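Local coordinates for epoxyqueuosine reductase (Streptococcus thermophilus, PDB 5D6S), which binds cobalamin and iron-sulfur clusters and belongs to the QueG family of epoxyqueuosine reductases, at residues I43-F48 against V181-Y186; D52-L57 against T164-R169; Y56-L61 against E80-K85; K92-I97 against L192-T197. All coordinates share one frame; numbering follows the deposited sequence.

Contact 1: residues I43-F48 against V181-Y186; sequences ISKIGF and VISKEY
Ser44 and Tyr186 come nearest in backbone terms, with their CA atoms 8.4 Å apart, so side chains bridge most of the gap between the start of strand 45-50 and the turn after strand 181-182. The Tyr186 ring meets both Ser44 and Lys45. Ser44 CB sits over one face of it in a CH-pi contact, 4.2 Å from the ring centroid and 20° off the normal. Lys45 approaches the same ring differently, at its edge, with CD 4.3 Å from Tyr186 CD2. The lysine chain runs on past Ser183 CB and crosses Glu185 at about a right angle. It bends at chi4 (-86°), and CE is its nearest atom to the carboxylate, 3.2 Å from Glu185 OE2. The salt bridge from Lys45 NZ to Glu185 OE2 is long, 3.7 Å. Lys45 NZ has its hydrogen bond to Ile172 O. The turn under the tyrosine is braced from within: Tyr186 N donates to Ser183 OG (2.9 Å, 155°), an ST motif. The chemistry is thus mixed. Ring packing and the aliphatic part of Lys45 fill the contact, while the long ion pair at its exposed side probably adds only modest electrostatic attraction.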
loop_
_atom_site.group_PDB
_atom_site.type_symbol
_atom_site.label_atom_id
_atom_site.label_comp_id
_atom_site.label_asym_id
_atom_site.label_seq_id
_atom_site.Cartn_x
_atom_site.Cartn_y
_atom_site.Cartn_z
ATOM N N ILE A 43 10.111 -16.333 9.373
ATOM C CA ILE A 43 10.229 -15.950 7.976
ATOM C C ILE A 43 9.634 -17.042 7.115
ATOM O O ILE A 43 10.075 -18.181 7.176
ATOM C CB ILE A 43 11.688 -15.706 7.574
ATOM C CG1 ILE A 43 12.250 -14.539 8.373
ATOM C CG2 ILE A 43 11.805 -15.415 6.078
ATOM C CD1 ILE A 43 13.740 -14.356 8.204
ATOM N N SER A 44 8.656 -16.686 6.292
ATOM C CA SER A 44 7.891 -17.661 5.524
ATOM C C SER A 44 8.619 -18.206 4.293
ATOM O O SER A 44 8.200 -19.212 3.702
ATOM C CB SER A 44 6.546 -17.054 5.088
ATOM O OG SER A 44 5.739 -16.777 6.215
ATOM N N LYS A 45 9.662 -17.519 3.870
ATOM C CA LYS A 45 10.440 -17.942 2.699
ATOM C C LYS A 45 11.728 -17.166 2.686
ATOM O O LYS A 45 11.779 -16.048 3.187
ATOM C CB LYS A 45 9.701 -17.684 1.389
ATOM C CG LYS A 45 9.353 -18.916 0.596
ATOM C CD LYS A 45 8.462 -18.551 -0.586
ATOM C CE LYS A 45 8.358 -19.677 -1.596
ATOM N NZ LYS A 45 9.480 -19.609 -2.558
ATOM N N ILE A 46 12.757 -17.759 2.096
ATOM C CA ILE A 46 14.068 -17.130 2.031
ATOM C C ILE A 46 14.762 -17.555 0.765
ATOM O O ILE A 46 14.500 -18.622 0.210
ATOM C CB ILE A 46 14.899 -17.444 3.278
ATOM C CG1 ILE A 46 16.193 -16.644 3.285
ATOM C CG2 ILE A 46 15.155 -18.943 3.400
ATOM C CD1 ILE A 46 16.760 -16.479 4.679
ATOM N N GLY A 47 15.622 -16.685 0.285
ATOM C CA GLY A 47 16.223 -16.838 -1.027
ATOM C C GLY A 47 17.604 -16.214 -0.979
ATOM O O GLY A 47 17.915 -15.477 -0.047
ATOM N N PHE A 48 18.435 -16.542 -1.971
ATOM C CA PHE A 48 19.805 -16.057 -2.029
ATOM C C PHE A 48 20.113 -15.664 -3.449
ATOM O O PHE A 48 19.630 -16.269 -4.400
ATOM C CB PHE A 48 20.785 -17.124 -1.555
ATOM C CG PHE A 48 20.530 -17.600 -0.156
ATOM C CD1 PHE A 48 19.591 -18.598 0.083
ATOM C CD2 PHE A 48 21.200 -17.033 0.925
ATOM C CE1 PHE A 48 19.324 -19.034 1.373
ATOM C CE2 PHE A 48 20.939 -17.471 2.221
ATOM C CZ PHE A 48 20.001 -18.481 2.447
ATOM N N VAL A 181 5.424 -9.712 -6.626
ATOM C CA VAL A 181 6.100 -10.993 -6.464
ATOM C C VAL A 181 5.112 -12.019 -5.964
ATOM O O VAL A 181 4.490 -11.829 -4.931
ATOM C CB VAL A 181 7.281 -10.900 -5.490
ATOM C CG1 VAL A 181 7.667 -12.272 -4.978
ATOM C CG2 VAL A 181 8.473 -10.246 -6.177
ATOM N N ILE A 182 4.989 -13.108 -6.719
ATOM C CA ILE A 182 4.012 -14.173 -6.479
ATOM C C ILE A 182 4.728 -15.479 -6.156
ATOM O O ILE A 182 5.530 -15.976 -6.955
ATOM C CB ILE A 182 3.181 -14.463 -7.751
ATOM C CG1 ILE A 182 2.717 -13.173 -8.466
ATOM C CG2 ILE A 182 2.050 -15.428 -7.418
ATOM C CD1 ILE A 182 1.260 -12.794 -8.303
ATOM N N SER A 183 4.436 -16.047 -4.995
ATOM C CA SER A 183 4.899 -17.404 -4.658
ATOM C C SER A 183 3.751 -18.401 -4.774
ATOM O O SER A 183 2.586 -18.040 -4.569
ATOM C CB SER A 183 5.472 -17.455 -3.240
ATOM O OG SER A 183 4.445 -17.605 -2.269
ATOM N N LYS A 184 4.083 -19.642 -5.136
ATOM C CA LYS A 184 3.118 -20.768 -5.149
ATOM C C LYS A 184 2.520 -20.996 -3.774
ATOM O O LYS A 184 1.320 -21.177 -3.614
ATOM C CB LYS A 184 3.807 -22.071 -5.580
ATOM C CG LYS A 184 3.452 -22.524 -6.986
ATOM C CD LYS A 184 3.910 -23.952 -7.254
ATOM C CE LYS A 184 3.315 -24.489 -8.556
ATOM N NZ LYS A 184 3.560 -25.952 -8.715
ATOM N N GLU A 185 3.396 -20.952 -2.788
ATOM C CA GLU A 185 3.087 -21.335 -1.417
ATOM C C GLU A 185 2.124 -20.349 -0.730
ATOM O O GLU A 185 1.155 -20.771 -0.092
ATOM C CB GLU A 185 4.399 -21.430 -0.600
ATOM C CG GLU A 185 5.407 -22.488 -1.052
ATOM C CD GLU A 185 6.236 -22.093 -2.277
ATOM O OE1 GLU A 185 5.772 -21.309 -3.140
ATOM O OE2 GLU A 185 7.366 -22.597 -2.399
ATOM N N TYR A 186 2.404 -19.046 -0.870
ATOM C CA TYR A 186 1.704 -17.989 -0.118
ATOM C C TYR A 186 1.076 -16.895 -0.967
ATOM O O TYR A 186 0.561 -15.919 -0.429
ATOM C CB TYR A 186 2.668 -17.326 0.845
ATOM C CG TYR A 186 3.391 -18.292 1.728
ATOM C CD1 TYR A 186 2.772 -18.825 2.859
ATOM C CD2 TYR A 186 4.694 -18.685 1.446
ATOM C CE1 TYR A 186 3.436 -19.723 3.681
ATOM C CE2 TYR A 186 5.358 -19.584 2.257
ATOM C CZ TYR A 186 4.723 -20.094 3.366
ATOM O OH TYR A 186 5.391 -20.953 4.185
#

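Contact 2: residues D52-L57 against T164-R169; sequences DDFDYL and TAVAKR
Arg169 reaches from the end of helix 163-169 to the backbone carbonyls of Asp52 and Asp53. Its two terminal nitrogens grip one oxygen end-on: NH1 donates to Asp52 O at 2.8 Å and NH2 to the same Asp52 O at 2.9 Å. NH1 lies on a lone pair of that oxygen, whereas NH2 stands above the carbonyl plane. NH2 also donates to Asp53 O, again at 2.9 Å and from above that carbonyl. All three bonds are bent, yet both oxygens lie close to the guanidinium plane. NE is satisfied by Thr49 OG1, and NH1 has a further weak bond to Thr50 O. Bends at chi2 and chi3 of Arg169 lay the guanidinium flat on Phe54, centres 3.8 Å apart and planes 10° from parallel. This is a stacked cation-pi pair, with NH2 over the ring centre. The bonds at the guanidinium edge and the ring on its face together fix its rotation. Phe54 CZ also meets Val166 CG2 at 3.7 Å. Ala165 CB packs against Tyr56 OH and, at 3.9 Å, Leu57 CD1. Within the segments, Phe54 O accepts Leu57 N and Ala165 O accepts Arg169 N. Leu57, Thr164 and Lys168 belong to the cobalamin pocket. The arrangement is an arginine-aromatic cation-pi stack with the guanidinium edge bonded to backbone carbonyls, joining the chain before helix 55-67 to helix 163-169 beside that pocket.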
loop_
_atom_site.group_PDB
_atom_site.type_symbol
_atom_site.label_atom_id
_atom_site.label_comp_id
_atom_site.label_asym_id
_atom_site.label_seq_id
_atom_site.Cartn_x
_atom_site.Cartn_y
_atom_site.Cartn_z
ATOM N N ASP A 52 25.283 -9.015 -7.689
ATOM C CA ASP A 52 25.488 -8.524 -9.046
ATOM C C ASP A 52 24.479 -7.436 -9.293
ATOM O O ASP A 52 23.330 -7.522 -8.828
ATOM C CB ASP A 52 25.300 -9.619 -10.102
ATOM C CG ASP A 52 26.486 -10.562 -10.191
ATOM O OD1 ASP A 52 27.518 -10.309 -9.540
ATOM O OD2 ASP A 52 26.382 -11.556 -10.930
ATOM N N ASP A 53 24.900 -6.420 -10.022
ATOM C CA ASP A 53 24.018 -5.319 -10.261
ATOM C C ASP A 53 22.766 -5.726 -11.082
ATOM O O ASP A 53 22.594 -6.887 -11.450
ATOM C CB ASP A 53 24.785 -4.113 -10.817
ATOM C CG ASP A 53 25.630 -4.436 -12.009
ATOM O OD1 ASP A 53 25.056 -4.901 -13.024
ATOM O OD2 ASP A 53 26.853 -4.154 -11.954
ATOM N N PHE A 54 21.868 -4.779 -11.307
ATOM C CA PHE A 54 20.586 -5.065 -11.919
ATOM C C PHE A 54 20.375 -4.193 -13.149
ATOM O O PHE A 54 19.245 -3.799 -13.427
ATOM C CB PHE A 54 19.436 -4.765 -10.941
ATOM C CG PHE A 54 19.351 -5.680 -9.745
ATOM C CD1 PHE A 54 20.180 -5.491 -8.654
ATOM C CD2 PHE A 54 18.386 -6.678 -9.690
ATOM C CE1 PHE A 54 20.105 -6.316 -7.552
ATOM C CE2 PHE A 54 18.298 -7.512 -8.588
ATOM C CZ PHE A 54 19.156 -7.333 -7.518
ATOM N N ASP A 55 21.416 -3.942 -13.931
ATOM C CA ASP A 55 21.265 -2.978 -15.036
ATOM C C ASP A 55 20.211 -3.352 -16.088
ATOM O O ASP A 55 19.849 -2.499 -16.913
ATOM C CB ASP A 55 22.596 -2.568 -15.714
ATOM C CG ASP A 55 23.660 -3.642 -15.653
ATOM O OD1 ASP A 55 23.326 -4.839 -15.803
ATOM O OD2 ASP A 55 24.835 -3.263 -15.455
ATOM N N TYR A 56 19.685 -4.581 -16.065
ATOM C CA TYR A 56 18.519 -4.879 -16.923
ATOM C C TYR A 56 17.313 -3.957 -16.607
ATOM O O TYR A 56 16.521 -3.650 -17.495
ATOM C CB TYR A 56 18.138 -6.364 -16.893
ATOM C CG TYR A 56 17.354 -6.876 -15.705
ATOM C CD1 TYR A 56 17.994 -7.287 -14.547
ATOM C CD2 TYR A 56 15.962 -7.014 -15.771
ATOM C CE1 TYR A 56 17.272 -7.793 -13.474
ATOM C CE2 TYR A 56 15.224 -7.518 -14.696
ATOM C CZ TYR A 56 15.883 -7.909 -13.545
ATOM O OH TYR A 56 15.157 -8.402 -12.464
ATOM N N LEU A 57 17.245 -3.474 -15.358
ATOM C CA LEU A 57 16.229 -2.515 -14.902
ATOM C C LEU A 57 16.438 -1.051 -15.357
ATOM O O LEU A 57 15.465 -0.373 -15.703
ATOM C CB LEU A 57 16.119 -2.564 -13.381
ATOM C CG LEU A 57 15.740 -3.925 -12.803
ATOM C CD1 LEU A 57 15.783 -3.894 -11.296
ATOM C CD2 LEU A 57 14.360 -4.364 -13.268
ATOM N N THR A 164 11.376 -6.004 -5.233
ATOM C CA THR A 164 10.557 -6.933 -5.935
ATOM C C THR A 164 11.447 -7.797 -6.846
ATOM O O THR A 164 11.233 -8.997 -6.975
ATOM C CB THR A 164 9.466 -6.129 -6.669
ATOM O OG1 THR A 164 8.225 -6.838 -6.619
ATOM C CG2 THR A 164 9.845 -5.794 -8.095
ATOM N N ALA A 165 12.446 -7.155 -7.447
ATOM C CA ALA A 165 13.358 -7.779 -8.405
ATOM C C ALA A 165 14.450 -8.568 -7.700
ATOM O O ALA A 165 14.997 -9.543 -8.231
ATOM C CB ALA A 165 13.989 -6.719 -9.307
ATOM N N VAL A 166 14.761 -8.138 -6.497
ATOM C CA VAL A 166 15.658 -8.890 -5.644
ATOM C C VAL A 166 15.056 -10.247 -5.301
ATOM O O VAL A 166 15.705 -11.271 -5.460
ATOM C CB VAL A 166 15.970 -8.118 -4.348
ATOM C CG1 VAL A 166 16.592 -9.029 -3.309
ATOM C CG2 VAL A 166 16.886 -6.944 -4.660
ATOM N N ALA A 167 13.813 -10.243 -4.829
ATOM C CA ALA A 167 13.122 -11.474 -4.459
ATOM C C ALA A 167 12.927 -12.437 -5.641
ATOM O O ALA A 167 12.814 -13.651 -5.434
ATOM C CB ALA A 167 11.786 -11.147 -3.830
ATOM N N LYS A 168 12.870 -11.908 -6.858
ATOM C CA LYS A 168 12.821 -12.762 -8.039
ATOM C C LYS A 168 14.156 -13.485 -8.291
ATOM O O LYS A 168 14.183 -14.719 -8.334
ATOM C CB LYS A 168 12.422 -11.990 -9.292
ATOM C CG LYS A 168 12.390 -12.889 -10.515
ATOM C CD LYS A 168 11.919 -12.192 -11.767
ATOM C CE LYS A 168 12.675 -12.739 -12.963
ATOM N NZ LYS A 168 12.393 -11.967 -14.186
ATOM N N ARG A 169 15.245 -12.732 -8.463
ATOM C CA ARG A 169 16.581 -13.347 -8.580
ATOM C C ARG A 169 16.893 -14.331 -7.452
ATOM O O ARG A 169 17.735 -15.198 -7.629
ATOM C CB ARG A 169 17.730 -12.324 -8.629
ATOM C CG ARG A 169 17.996 -11.706 -9.992
ATOM C CD ARG A 169 19.477 -11.417 -10.263
ATOM N NE ARG A 169 20.258 -10.980 -9.089
ATOM C CZ ARG A 169 21.032 -9.883 -9.023
ATOM N NH1 ARG A 169 21.698 -9.614 -7.897
ATOM N NH2 ARG A 169 21.157 -9.049 -10.057
#

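Contact 3: residues Y56-L61 against E80-K85; sequences YLEKSL and ERIYPK
Glu58 and Ile82 meet with their side chains crossing at about a right angle. The aliphatic CG of the glutamate lies against CD1 of the isoleucine, and the carboxylate passes beyond it. A bend at chi2 of Glu58 (-133°) carries the acid group on toward Tyr83. There the carboxylate and the phenol ring stand almost perpendicular, their planes 85° apart. Glu58 OE2 is 3.7 Å from Tyr83 OH, and no hydrogen bond joins the two. The firmer partner of the acid lies in its own helix, where OE1 forms a salt bridge with Arg62 NE. Ile82 CD1 also sits over one face of the Tyr83 ring, off toward its rim, so this methyl group packs between the ring and Glu58. The other branch of Ile82 is used as well: its CG2 touches Leu57 CB at 4.1 Å. One turn further on, Leu61 lies aslant to Arg81, with Leu61 CD1 4.0 Å from Arg81 CG. Only the aliphatic part of the arginine serves this packing. Bends at chi2 and chi3 lead its guanidinium away to cobalamin, which accepts from NH1, while NH2 donates to Ala160 O. In helix 55-67, Leu57 O accepts from Leu61 N at 3.0 Å and from Ser60 OG on a lone pair. The contact packs helix 55-67 against the end of helix 78-82. Helix 163-169 touches the first of these at Tyr56 and Leu57. Just before helix 55-67, the backbone of Phe54 is hydrogen-bonded to that of Ile82.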
loop_
_atom_site.group_PDB
_atom_site.type_symbol
_atom_site.label_atom_id
_atom_site.label_comp_id
_atom_site.label_asym_id
_atom_site.label_seq_id
_atom_site.Cartn_x
_atom_site.Cartn_y
_atom_site.Cartn_z
ATOM N N TYR A 56 19.685 -4.581 -16.065
ATOM C CA TYR A 56 18.519 -4.879 -16.923
ATOM C C TYR A 56 17.313 -3.957 -16.607
ATOM O O TYR A 56 16.521 -3.650 -17.495
ATOM C CB TYR A 56 18.138 -6.364 -16.893
ATOM C CG TYR A 56 17.354 -6.876 -15.705
ATOM C CD1 TYR A 56 17.994 -7.287 -14.547
ATOM C CD2 TYR A 56 15.962 -7.014 -15.771
ATOM C CE1 TYR A 56 17.272 -7.793 -13.474
ATOM C CE2 TYR A 56 15.224 -7.518 -14.696
ATOM C CZ TYR A 56 15.883 -7.909 -13.545
ATOM O OH TYR A 56 15.157 -8.402 -12.464
ATOM N N LEU A 57 17.245 -3.474 -15.358
ATOM C CA LEU A 57 16.229 -2.515 -14.902
ATOM C C LEU A 57 16.438 -1.051 -15.357
ATOM O O LEU A 57 15.465 -0.373 -15.703
ATOM C CB LEU A 57 16.119 -2.564 -13.381
ATOM C CG LEU A 57 15.740 -3.925 -12.803
ATOM C CD1 LEU A 57 15.783 -3.894 -11.296
ATOM C CD2 LEU A 57 14.360 -4.364 -13.268
ATOM N N GLU A 58 17.683 -0.588 -15.375
ATOM C CA GLU A 58 18.004 0.797 -15.781
ATOM C C GLU A 58 17.044 1.372 -16.783
ATOM O O GLU A 58 16.365 2.365 -16.521
ATOM C CB GLU A 58 19.400 0.902 -16.417
ATOM C CG GLU A 58 20.491 1.405 -15.497
ATOM C CD GLU A 58 21.352 2.492 -16.126
ATOM O OE1 GLU A 58 20.770 3.502 -16.574
ATOM O OE2 GLU A 58 22.605 2.363 -16.114
ATOM N N LYS A 59 17.050 0.767 -17.962
ATOM C CA LYS A 59 16.249 1.212 -19.082
ATOM C C LYS A 59 14.855 1.681 -18.609
ATOM O O LYS A 59 14.474 2.847 -18.810
ATOM C CB LYS A 59 16.190 0.058 -20.108
ATOM C CG LYS A 59 15.047 0.050 -21.122
ATOM C CD LYS A 59 15.040 1.265 -22.038
ATOM C CE LYS A 59 13.754 1.318 -22.853
ATOM N NZ LYS A 59 13.403 2.712 -23.226
ATOM N N SER A 60 14.123 0.776 -17.955
ATOM C CA SER A 60 12.709 0.999 -17.629
ATOM C C SER A 60 12.485 1.869 -16.376
ATOM O O SER A 60 11.490 2.580 -16.292
ATOM C CB SER A 60 11.972 -0.345 -17.482
ATOM O OG SER A 60 12.310 -0.972 -16.261
ATOM N N LEU A 61 13.382 1.781 -15.403
ATOM C CA LEU A 61 13.350 2.682 -14.257
ATOM C C LEU A 61 13.423 4.117 -14.726
ATOM O O LEU A 61 12.596 4.958 -14.333
ATOM C CB LEU A 61 14.507 2.413 -13.293
ATOM C CG LEU A 61 14.490 1.114 -12.485
ATOM C CD1 LEU A 61 15.540 1.143 -11.382
ATOM C CD2 LEU A 61 13.133 0.860 -11.846
ATOM N N GLU A 80 21.962 4.128 -7.168
ATOM C CA GLU A 80 21.867 3.419 -5.867
ATOM C C GLU A 80 20.843 2.258 -5.909
ATOM O O GLU A 80 20.843 1.351 -5.064
ATOM C CB GLU A 80 21.533 4.395 -4.719
ATOM C CG GLU A 80 22.758 5.105 -4.163
ATOM C CD GLU A 80 22.472 6.210 -3.152
ATOM O OE1 GLU A 80 23.447 6.903 -2.787
ATOM O OE2 GLU A 80 21.311 6.414 -2.728
ATOM N N ARG A 81 19.979 2.320 -6.912
ATOM C CA ARG A 81 18.904 1.375 -7.082
ATOM C C ARG A 81 19.330 0.052 -7.732
ATOM O O ARG A 81 18.780 -1.012 -7.420
ATOM C CB ARG A 81 17.851 2.027 -7.952
ATOM C CG ARG A 81 16.460 1.677 -7.524
ATOM C CD ARG A 81 15.769 2.806 -6.801
ATOM N NE ARG A 81 14.392 2.769 -7.247
ATOM C CZ ARG A 81 13.455 1.924 -6.823
ATOM N NH1 ARG A 81 12.256 1.982 -7.373
ATOM N NH2 ARG A 81 13.681 1.058 -5.850
ATOM N N ILE A 82 20.310 0.135 -8.628
ATOM C CA ILE A 82 20.776 -1.010 -9.429
ATOM C C ILE A 82 22.163 -1.555 -9.026
ATOM O O ILE A 82 22.478 -2.703 -9.330
ATOM C CB ILE A 82 20.824 -0.683 -10.937
ATOM C CG1 ILE A 82 21.124 0.785 -11.166
ATOM C CG2 ILE A 82 19.504 -1.022 -11.604
ATOM C CD1 ILE A 82 21.667 1.060 -12.540
ATOM N N TYR A 83 22.972 -0.752 -8.338
ATOM C CA TYR A 83 24.327 -1.152 -7.957
ATOM C C TYR A 83 24.432 -1.374 -6.453
ATOM O O TYR A 83 24.764 -0.437 -5.707
ATOM C CB TYR A 83 25.353 -0.081 -8.403
ATOM C CG TYR A 83 25.364 0.206 -9.898
ATOM C CD1 TYR A 83 25.419 -0.836 -10.826
ATOM C CD2 TYR A 83 25.332 1.512 -10.380
ATOM C CE1 TYR A 83 25.423 -0.593 -12.195
ATOM C CE2 TYR A 83 25.332 1.769 -11.745
ATOM C CZ TYR A 83 25.381 0.710 -12.654
ATOM O OH TYR A 83 25.360 0.954 -14.013
ATOM N N PRO A 84 24.200 -2.612 -5.990
ATOM C CA PRO A 84 24.219 -2.928 -4.555
ATOM C C PRO A 84 25.478 -2.520 -3.798
ATOM O O PRO A 84 25.419 -2.298 -2.581
ATOM C CB PRO A 84 24.086 -4.447 -4.521
ATOM C CG PRO A 84 23.367 -4.778 -5.750
ATOM C CD PRO A 84 23.830 -3.785 -6.783
ATOM N N LYS A 85 26.601 -2.424 -4.502
ATOM C CA LYS A 85 27.860 -2.072 -3.847
ATOM C C LYS A 85 27.861 -0.632 -3.338
ATOM O O LYS A 85 28.610 -0.302 -2.417
ATOM C CB LYS A 85 29.060 -2.336 -4.764
ATOM C CG LYS A 85 29.395 -3.812 -4.910
ATOM C CD LYS A 85 30.346 -4.069 -6.070
ATOM C CE LYS A 85 30.219 -5.503 -6.574
ATOM N NZ LYS A 85 30.945 -5.672 -7.861
#

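Contact 4: residues K92-I97 against L192-T197; sequences KTIISI and LGELIT
Ile95 and Leu195 exchange two backbone hydrogen bonds, Leu195 N to Ile95 O at 2.8 Å and Ile95 N to Leu195 O at 2.9 Å. Ile97 and Gly193 form a second hydrogen-bonded pair, with Ile97 N 2.9 Å from Gly193 O. At the other end, Thr197 N donates to Thr93 O (3.0 Å). Thr197 O accepts twice, from Lys92 N at 2.8 Å and Thr93 N at 3.2 Å. Two residues facing one make this a classic beta bulge. The short strand axes run antiparallel at 160°. Ile94 with Ile196 and Ser96 with Glu194 are the non-hydrogen-bonded pairs. On their face of the sheet, Ile94 CG1 packs on Ile196 CG1 at 4.2 Å, and Ile94 CG2 lies beside Glu194 CB. On the other face, Thr93 and Thr197 stand side by side with their CG2 methyls in contact. Ile95 crosses Thr197 there, and Ile97 CG1 rests over the backbone of Gly193. Helix 163-169 covers the face of Ile94, Ser96 and Glu194, while helix 128-144 packs on Ile97 and Leu195. The pair forms the middle of a four-stranded antiparallel sheet, between strands 45-50 and 152-155.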
loop_
_atom_site.group_PDB
_atom_site.type_symbol
_atom_site.label_atom_id
_atom_site.label_comp_id
_atom_site.label_asym_id
_atom_site.label_seq_id
_atom_site.Cartn_x
_atom_site.Cartn_y
_atom_site.Cartn_z
ATOM N N LYS A 92 28.533 -9.145 -1.595
ATOM C CA LYS A 92 28.868 -10.409 -2.202
ATOM C C LYS A 92 27.600 -11.214 -2.497
ATOM O O LYS A 92 27.420 -11.701 -3.598
ATOM C CB LYS A 92 29.805 -11.171 -1.262
ATOM C CG LYS A 92 30.855 -11.997 -1.976
ATOM C CD LYS A 92 31.903 -11.116 -2.642
ATOM C CE LYS A 92 32.145 -11.574 -4.075
ATOM N NZ LYS A 92 33.187 -10.776 -4.769
ATOM N N THR A 93 26.726 -11.362 -1.509
ATOM C CA THR A 93 25.412 -11.950 -1.743
ATOM C C THR A 93 24.301 -11.083 -1.131
ATOM O O THR A 93 24.565 -10.224 -0.281
ATOM C CB THR A 93 25.327 -13.402 -1.213
ATOM O OG1 THR A 93 24.056 -13.965 -1.557
ATOM C CG2 THR A 93 25.477 -13.463 0.291
ATOM N N ILE A 94 23.068 -11.287 -1.602
ATOM C CA ILE A 94 21.865 -10.630 -1.051
ATOM C C ILE A 94 20.869 -11.700 -0.649
ATOM O O ILE A 94 20.552 -12.580 -1.436
ATOM C CB ILE A 94 21.155 -9.704 -2.076
ATOM C CG1 ILE A 94 22.064 -8.536 -2.486
ATOM C CG2 ILE A 94 19.875 -9.145 -1.482
ATOM C CD1 ILE A 94 21.572 -7.752 -3.685
ATOM N N ILE A 95 20.347 -11.582 0.563
ATOM C CA ILE A 95 19.371 -12.532 1.085
ATOM C C ILE A 95 18.005 -11.875 1.098
ATOM O O ILE A 95 17.780 -10.919 1.840
ATOM C CB ILE A 95 19.703 -12.947 2.524
ATOM C CG1 ILE A 95 21.177 -13.356 2.620
ATOM C CG2 ILE A 95 18.769 -14.054 2.977
ATOM C CD1 ILE A 95 21.674 -13.605 4.036
ATOM N N SER A 96 17.099 -12.391 0.275
ATOM C CA SER A 96 15.744 -11.880 0.203
ATOM C C SER A 96 14.873 -12.637 1.173
ATOM O O SER A 96 14.826 -13.860 1.102
ATOM C CB SER A 96 15.171 -12.046 -1.201
ATOM O OG SER A 96 13.791 -11.716 -1.212
ATOM N N ILE A 97 14.145 -11.921 2.037
ATOM C CA ILE A 97 13.133 -12.561 2.894
ATOM C C ILE A 97 11.699 -12.242 2.464
ATOM O O ILE A 97 11.451 -11.275 1.754
ATOM C CB ILE A 97 13.310 -12.234 4.386
ATOM C CG1 ILE A 97 13.102 -10.761 4.661
ATOM C CG2 ILE A 97 14.693 -12.650 4.835
ATOM C CD1 ILE A 97 12.880 -10.501 6.136
ATOM N N LEU A 192 8.080 -8.142 1.739
ATOM C CA LEU A 192 9.446 -8.437 1.299
ATOM C C LEU A 192 10.508 -7.618 2.032
ATOM O O LEU A 192 10.265 -6.500 2.459
ATOM C CB LEU A 192 9.611 -8.196 -0.208
ATOM C CG LEU A 192 8.725 -9.035 -1.135
ATOM C CD1 LEU A 192 9.098 -8.817 -2.602
ATOM C CD2 LEU A 192 8.795 -10.507 -0.767
ATOM N N GLY A 193 11.684 -8.217 2.161
ATOM C CA GLY A 193 12.866 -7.566 2.703
ATOM C C GLY A 193 14.151 -8.106 2.079
ATOM O O GLY A 193 14.132 -9.099 1.354
ATOM N N GLU A 194 15.263 -7.444 2.375
ATOM C CA GLU A 194 16.591 -7.843 1.897
ATOM C C GLU A 194 17.639 -7.607 2.961
ATOM O O GLU A 194 17.603 -6.608 3.670
ATOM C CB GLU A 194 17.058 -7.012 0.711
ATOM C CG GLU A 194 16.156 -7.042 -0.486
ATOM C CD GLU A 194 15.206 -5.887 -0.501
ATOM O OE1 GLU A 194 13.989 -6.160 -0.476
ATOM O OE2 GLU A 194 15.681 -4.723 -0.513
ATOM N N LEU A 195 18.592 -8.527 3.030
ATOM C CA LEU A 195 19.803 -8.334 3.806
ATOM C C LEU A 195 20.976 -8.429 2.840
ATOM O O LEU A 195 21.353 -9.524 2.403
ATOM C CB LEU A 195 19.902 -9.396 4.900
ATOM C CG LEU A 195 21.004 -9.196 5.925
ATOM C CD1 LEU A 195 20.826 -7.902 6.696
ATOM C CD2 LEU A 195 21.008 -10.376 6.885
ATOM N N ILE A 196 21.511 -7.273 2.461
ATOM C CA ILE A 196 22.728 -7.226 1.654
ATOM C C ILE A 196 23.874 -7.621 2.572
ATOM O O ILE A 196 23.906 -7.225 3.736
ATOM C CB ILE A 196 23.012 -5.830 1.083
ATOM C CG1 ILE A 196 21.846 -5.333 0.235
ATOM C CG2 ILE A 196 24.257 -5.858 0.205
ATOM C CD1 ILE A 196 21.942 -3.857 -0.110
ATOM N N THR A 197 24.814 -8.402 2.044
ATOM C CA THR A 197 25.851 -9.018 2.872
ATOM C C THR A 197 27.166 -9.305 2.119
ATOM O O THR A 197 27.203 -9.369 0.887
ATOM C CB THR A 197 25.298 -10.295 3.564
ATOM O OG1 THR A 197 26.366 -11.037 4.150
ATOM C CG2 THR A 197 24.604 -11.193 2.590
HETATM O O HOH W 1 13.411 -8.315 -1.383
#

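Contact 4 is the sheet core from which the others can be placed. Contact 1 adjoins it through strand 45-50, where Gly47 N lies 3.0 Å from Ser96 O, a probable hydrogen bond; their centres are 13 Å apart. Helix 163-169 of contact 2 packs on the same sheet, with Val166 CG1 3.8 Å from Ile94 CG2. Contacts 2 and 3 share Tyr56 and Leu57, and their centres are 8 Å apart. Contacts 1 and 3 do not touch. All four supply residues to the cobalamin pocket: Val181, Leu57, Thr164, Lys168, Leu61, Arg81 and Leu192. Backbone Val181 N and Leu192 O and side-chain Arg81 NH1 hydrogen-bond to the ligand.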